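PDB 2PSB: putative lipoprotein YerB from Bacillus subtilis, which is of unknown molecular function but interacts with the protein PcrA. Local coordinates for residues V226-H238 with F288-L301. Residues are numbered along the deposited sequence; the frame is centred on the assembly and turned at random.
Sequences VAMQNIFIVEASH and FVPGKTWINIVPDL
P299 lies over one face of the H238 imidazole in a CH-pi contact, its CB 3.5 Å from the ring centroid and displaced toward the rim. CG2 of I297 meets the edge of the same ring. In the ring plane, ND1 of H238 donates to O of A236 at 2.7 Å. NE2 shares a water with O of I297, so both ring nitrogens have partners and the rotation of the ring is fixed. With an alanine here, O of A236 would probably lose its side-chain donor, the water its NE2 partner and P299 the face it packs on.

At the other end, M228, a selenomethionine, sits over one face of the W294 indole. Its SE is 4.2 Å from the centroid of the five-membered ring, a Met-aromatic contact. CG of M228 lies between its backbone N and carbonyl carbon (chi1 67°), which sets SE over the ring; the methyl position is doubtful. F67 meets W294 edge-to-face. CG2 of V234 is centred over one face of F232. The F232 and F288 side chains cross at about a right angle, with CD2 of F232 4.0 Å from CZ of F288.

Strands 230-235 and 293-298 run parallel between these ends. Hydrogen bonds alternate along them, from W294 N to N230 O (2.9 Å) through V298 N to V234 O (2.7 Å). F232, V234, I295 and I297 share one face with N230 and T293. I231, I233, W294 and V298 lie on the other. Strand 54-59 pairs parallel with 293-298, and strand 255-261 antiparallel with 230-240.

E235 extends toward L301 N, but the modelled bond from its OE2 is too short to trust in detail. D300 OD2, which accepts D302 N, lies 3.5 Å from E235 OE2, a pair of like charges. The contact is thus a buried parallel strand pair of the DUF3048 C-terminal family region, its apolar faces interrupted by the buried amides of N230 and N296.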
# COMPACT_ATOMS: atom_id res chain seq x y z
N VAL A 226 -13.53 -3.79 0.95
CA VAL A 226 -12.83 -2.62 0.45
C VAL A 226 -13.06 -2.58 -1.06
O VAL A 226 -13.32 -3.61 -1.69
CB VAL A 226 -11.30 -2.69 0.75
CG1 VAL A 226 -10.60 -1.41 0.27
CG2 VAL A 226 -11.07 -2.87 2.25
N ALA A 227 -12.99 -1.39 -1.64
CA ALA A 227 -13.20 -1.25 -3.08
C ALA A 227 -12.19 -0.28 -3.68
O ALA A 227 -11.91 0.77 -3.10
CB ALA A 227 -14.63 -0.79 -3.37
N MSE A 228 -11.64 -0.64 -4.82
CA MSE A 228 -10.68 0.22 -5.49
C MSE A 228 -11.04 0.31 -6.97
O MSE A 228 -11.84 -0.49 -7.47
CB MSE A 228 -9.25 -0.29 -5.27
CG MSE A 228 -8.89 -1.62 -5.92
SE MSE A 228 -9.29 -3.28 -4.96
CE MSE A 228 -9.41 -2.66 -3.12
N GLN A 229 -10.49 1.30 -7.66
CA GLN A 229 -10.79 1.50 -9.07
C GLN A 229 -9.64 1.21 -10.02
O GLN A 229 -9.79 1.36 -11.23
CB GLN A 229 -11.31 2.92 -9.29
CG GLN A 229 -12.76 3.13 -8.85
CD GLN A 229 -12.93 3.18 -7.34
OE1 GLN A 229 -14.04 3.02 -6.83
NE2 GLN A 229 -11.84 3.40 -6.62
N ASN A 230 -8.49 0.82 -9.47
CA ASN A 230 -7.31 0.50 -10.28
C ASN A 230 -6.49 -0.63 -9.66
O ASN A 230 -6.23 -0.63 -8.46
CB ASN A 230 -6.37 1.72 -10.45
CG ASN A 230 -7.11 3.00 -10.81
OD1 ASN A 230 -7.73 3.63 -9.97
ND2 ASN A 230 -7.04 3.39 -12.08
N ILE A 231 -6.10 -1.60 -10.48
CA ILE A 231 -5.26 -2.69 -10.01
C ILE A 231 -4.00 -2.56 -10.88
O ILE A 231 -4.05 -2.69 -12.12
CB ILE A 231 -5.86 -4.10 -10.24
CG1 ILE A 231 -7.34 -4.16 -9.83
CG2 ILE A 231 -5.04 -5.11 -9.44
CD1 ILE A 231 -7.64 -3.83 -8.38
N PHE A 232 -2.88 -2.30 -10.22
CA PHE A 232 -1.62 -2.10 -10.89
C PHE A 232 -0.61 -3.17 -10.46
O PHE A 232 -0.05 -3.10 -9.36
CB PHE A 232 -1.11 -0.70 -10.54
CG PHE A 232 0.12 -0.29 -11.29
CD1 PHE A 232 0.50 -0.93 -12.46
CD2 PHE A 232 0.88 0.79 -10.84
CE1 PHE A 232 1.62 -0.51 -13.17
CE2 PHE A 232 2.00 1.22 -11.55
CZ PHE A 232 2.36 0.57 -12.72
N ILE A 233 -0.39 -4.15 -11.33
CA ILE A 233 0.54 -5.23 -11.04
C ILE A 233 1.89 -4.84 -11.59
O ILE A 233 2.04 -4.63 -12.79
CB ILE A 233 0.04 -6.57 -11.68
CG1 ILE A 233 -1.36 -6.88 -11.13
CG2 ILE A 233 1.01 -7.72 -11.38
CD1 ILE A 233 -2.05 -8.05 -11.78
N VAL A 234 2.88 -4.74 -10.70
CA VAL A 234 4.23 -4.34 -11.08
C VAL A 234 5.27 -5.45 -10.92
O VAL A 234 5.34 -6.10 -9.88
CB VAL A 234 4.64 -3.09 -10.25
CG1 VAL A 234 6.11 -2.79 -10.40
CG2 VAL A 234 3.81 -1.89 -10.71
N GLU A 235 6.07 -5.66 -11.96
CA GLU A 235 7.12 -6.68 -11.94
C GLU A 235 8.46 -6.05 -11.61
O GLU A 235 9.01 -5.29 -12.39
CB GLU A 235 7.24 -7.39 -13.29
CG GLU A 235 8.23 -8.56 -13.27
CD GLU A 235 8.24 -9.35 -14.56
OE1 GLU A 235 8.75 -8.84 -15.59
OE2 GLU A 235 7.74 -10.50 -14.56
N ALA A 236 8.98 -6.39 -10.44
CA ALA A 236 10.25 -5.83 -9.98
C ALA A 236 11.20 -6.93 -9.53
O ALA A 236 10.78 -7.92 -8.94
CB ALA A 236 9.99 -4.86 -8.83
N SER A 237 12.49 -6.73 -9.80
CA SER A 237 13.50 -7.71 -9.43
C SER A 237 13.67 -7.84 -7.93
O SER A 237 13.96 -6.86 -7.24
CB SER A 237 14.85 -7.34 -10.04
OG SER A 237 14.76 -7.20 -11.44
N HIS A 238 13.48 -9.06 -7.44
CA HIS A 238 13.65 -9.36 -6.04
C HIS A 238 15.04 -10.00 -5.96
O HIS A 238 15.35 -10.89 -6.74
CB HIS A 238 12.58 -10.36 -5.57
CG HIS A 238 11.21 -9.76 -5.48
ND1 HIS A 238 10.65 -9.00 -6.49
CD2 HIS A 238 10.27 -9.82 -4.50
CE1 HIS A 238 9.45 -8.60 -6.13
NE2 HIS A 238 9.19 -9.08 -4.92
N PHE A 288 -4.72 6.99 -14.22
CA PHE A 288 -5.53 6.14 -13.35
C PHE A 288 -6.95 6.69 -13.35
O PHE A 288 -7.17 7.88 -13.63
CB PHE A 288 -5.06 6.18 -11.88
CG PHE A 288 -3.76 5.48 -11.62
CD1 PHE A 288 -3.45 4.26 -12.23
CD2 PHE A 288 -2.85 6.01 -10.71
CE1 PHE A 288 -2.25 3.60 -11.94
CE2 PHE A 288 -1.65 5.35 -10.41
CZ PHE A 288 -1.35 4.15 -11.02
N VAL A 289 -7.90 5.82 -13.04
CA VAL A 289 -9.31 6.18 -12.94
C VAL A 289 -9.48 6.81 -11.56
O VAL A 289 -8.98 6.28 -10.57
CB VAL A 289 -10.22 4.91 -12.99
CG1 VAL A 289 -11.62 5.25 -12.48
CG2 VAL A 289 -10.28 4.34 -14.40
N PRO A 290 -10.21 7.93 -11.46
CA PRO A 290 -10.37 8.53 -10.13
C PRO A 290 -10.85 7.51 -9.08
O PRO A 290 -11.77 6.73 -9.33
CB PRO A 290 -11.40 9.63 -10.36
CG PRO A 290 -11.15 10.03 -11.78
CD PRO A 290 -10.93 8.71 -12.49
N GLY A 291 -10.21 7.49 -7.91
CA GLY A 291 -10.60 6.56 -6.87
C GLY A 291 -9.44 5.85 -6.20
O GLY A 291 -8.30 6.31 -6.28
N LYS A 292 -9.72 4.75 -5.53
CA LYS A 292 -8.68 4.00 -4.85
C LYS A 292 -7.88 3.11 -5.81
O LYS A 292 -8.41 2.57 -6.79
CB LYS A 292 -9.28 3.13 -3.74
CG LYS A 292 -9.46 3.85 -2.40
CD LYS A 292 -10.56 4.89 -2.43
CE LYS A 292 -10.86 5.45 -1.02
NZ LYS A 292 -9.80 6.38 -0.48
N THR A 293 -6.59 2.98 -5.50
CA THR A 293 -5.68 2.17 -6.31
C THR A 293 -4.92 1.15 -5.47
O THR A 293 -4.39 1.48 -4.41
CB THR A 293 -4.63 3.04 -7.06
OG1 THR A 293 -5.30 3.88 -8.00
CG2 THR A 293 -3.62 2.15 -7.80
N TRP A 294 -4.88 -0.08 -5.95
CA TRP A 294 -4.15 -1.15 -5.28
C TRP A 294 -3.02 -1.60 -6.19
O TRP A 294 -3.25 -2.01 -7.33
CB TRP A 294 -5.05 -2.33 -4.98
CG TRP A 294 -5.55 -2.33 -3.57
CD1 TRP A 294 -6.48 -1.48 -3.04
CD2 TRP A 294 -5.22 -3.27 -2.54
NE1 TRP A 294 -6.75 -1.84 -1.74
CE2 TRP A 294 -6.00 -2.93 -1.41
CE3 TRP A 294 -4.35 -4.37 -2.46
CZ2 TRP A 294 -5.93 -3.64 -0.21
CZ3 TRP A 294 -4.28 -5.08 -1.27
CH2 TRP A 294 -5.07 -4.71 -0.16
N ILE A 295 -1.81 -1.53 -5.67
CA ILE A 295 -0.61 -1.92 -6.41
C ILE A 295 -0.06 -3.22 -5.86
O ILE A 295 0.18 -3.35 -4.65
CB ILE A 295 0.49 -0.83 -6.33
CG1 ILE A 295 -0.05 0.50 -6.86
CG2 ILE A 295 1.73 -1.27 -7.13
CD1 ILE A 295 0.97 1.56 -7.03
N ASN A 296 0.13 -4.18 -6.75
CA ASN A 296 0.68 -5.48 -6.39
C ASN A 296 2.04 -5.67 -7.01
O ASN A 296 2.15 -5.79 -8.23
CB ASN A 296 -0.22 -6.61 -6.87
CG ASN A 296 -1.23 -7.00 -5.84
OD1 ASN A 296 -0.92 -7.75 -4.92
ND2 ASN A 296 -2.43 -6.49 -5.98
N ILE A 297 3.07 -5.69 -6.19
CA ILE A 297 4.40 -5.90 -6.72
C ILE A 297 4.69 -7.41 -6.71
O ILE A 297 4.49 -8.10 -5.70
CB ILE A 297 5.44 -5.14 -5.88
CG1 ILE A 297 5.30 -3.64 -6.17
CG2 ILE A 297 6.87 -5.64 -6.21
CD1 ILE A 297 5.92 -2.74 -5.10
N VAL A 298 5.13 -7.91 -7.86
CA VAL A 298 5.44 -9.33 -8.00
C VAL A 298 6.82 -9.53 -8.62
O VAL A 298 7.28 -8.69 -9.39
CB VAL A 298 4.41 -10.04 -8.94
CG1 VAL A 298 2.99 -9.74 -8.46
CG2 VAL A 298 4.60 -9.57 -10.38
N PRO A 299 7.51 -10.62 -8.27
CA PRO A 299 8.83 -10.87 -8.84
C PRO A 299 8.75 -11.50 -10.24
O PRO A 299 9.75 -11.61 -10.93
CB PRO A 299 9.50 -11.78 -7.82
CG PRO A 299 8.35 -12.51 -7.21
CD PRO A 299 7.29 -11.45 -7.07
N ASP A 300 7.54 -11.88 -10.65
CA ASP A 300 7.32 -12.49 -11.96
C ASP A 300 5.90 -12.22 -12.45
O ASP A 300 4.93 -12.71 -11.88
CB ASP A 300 7.57 -14.00 -11.91
CG ASP A 300 7.43 -14.66 -13.27
OD1 ASP A 300 7.61 -15.89 -13.34
OD2 ASP A 300 7.14 -13.97 -14.27
N LEU A 301 5.79 -11.43 -13.51
CA LEU A 301 4.51 -11.07 -14.09
C LEU A 301 3.68 -12.33 -14.39
O LEU A 301 2.50 -12.24 -14.72
CB LEU A 301 4.74 -10.26 -15.37
CG LEU A 301 3.73 -9.18 -15.76
CD1 LEU A 301 2.52 -9.83 -16.38
CD2 LEU A 301 3.34 -8.35 -14.54
O HOH W 1 6.97 -8.61 -3.90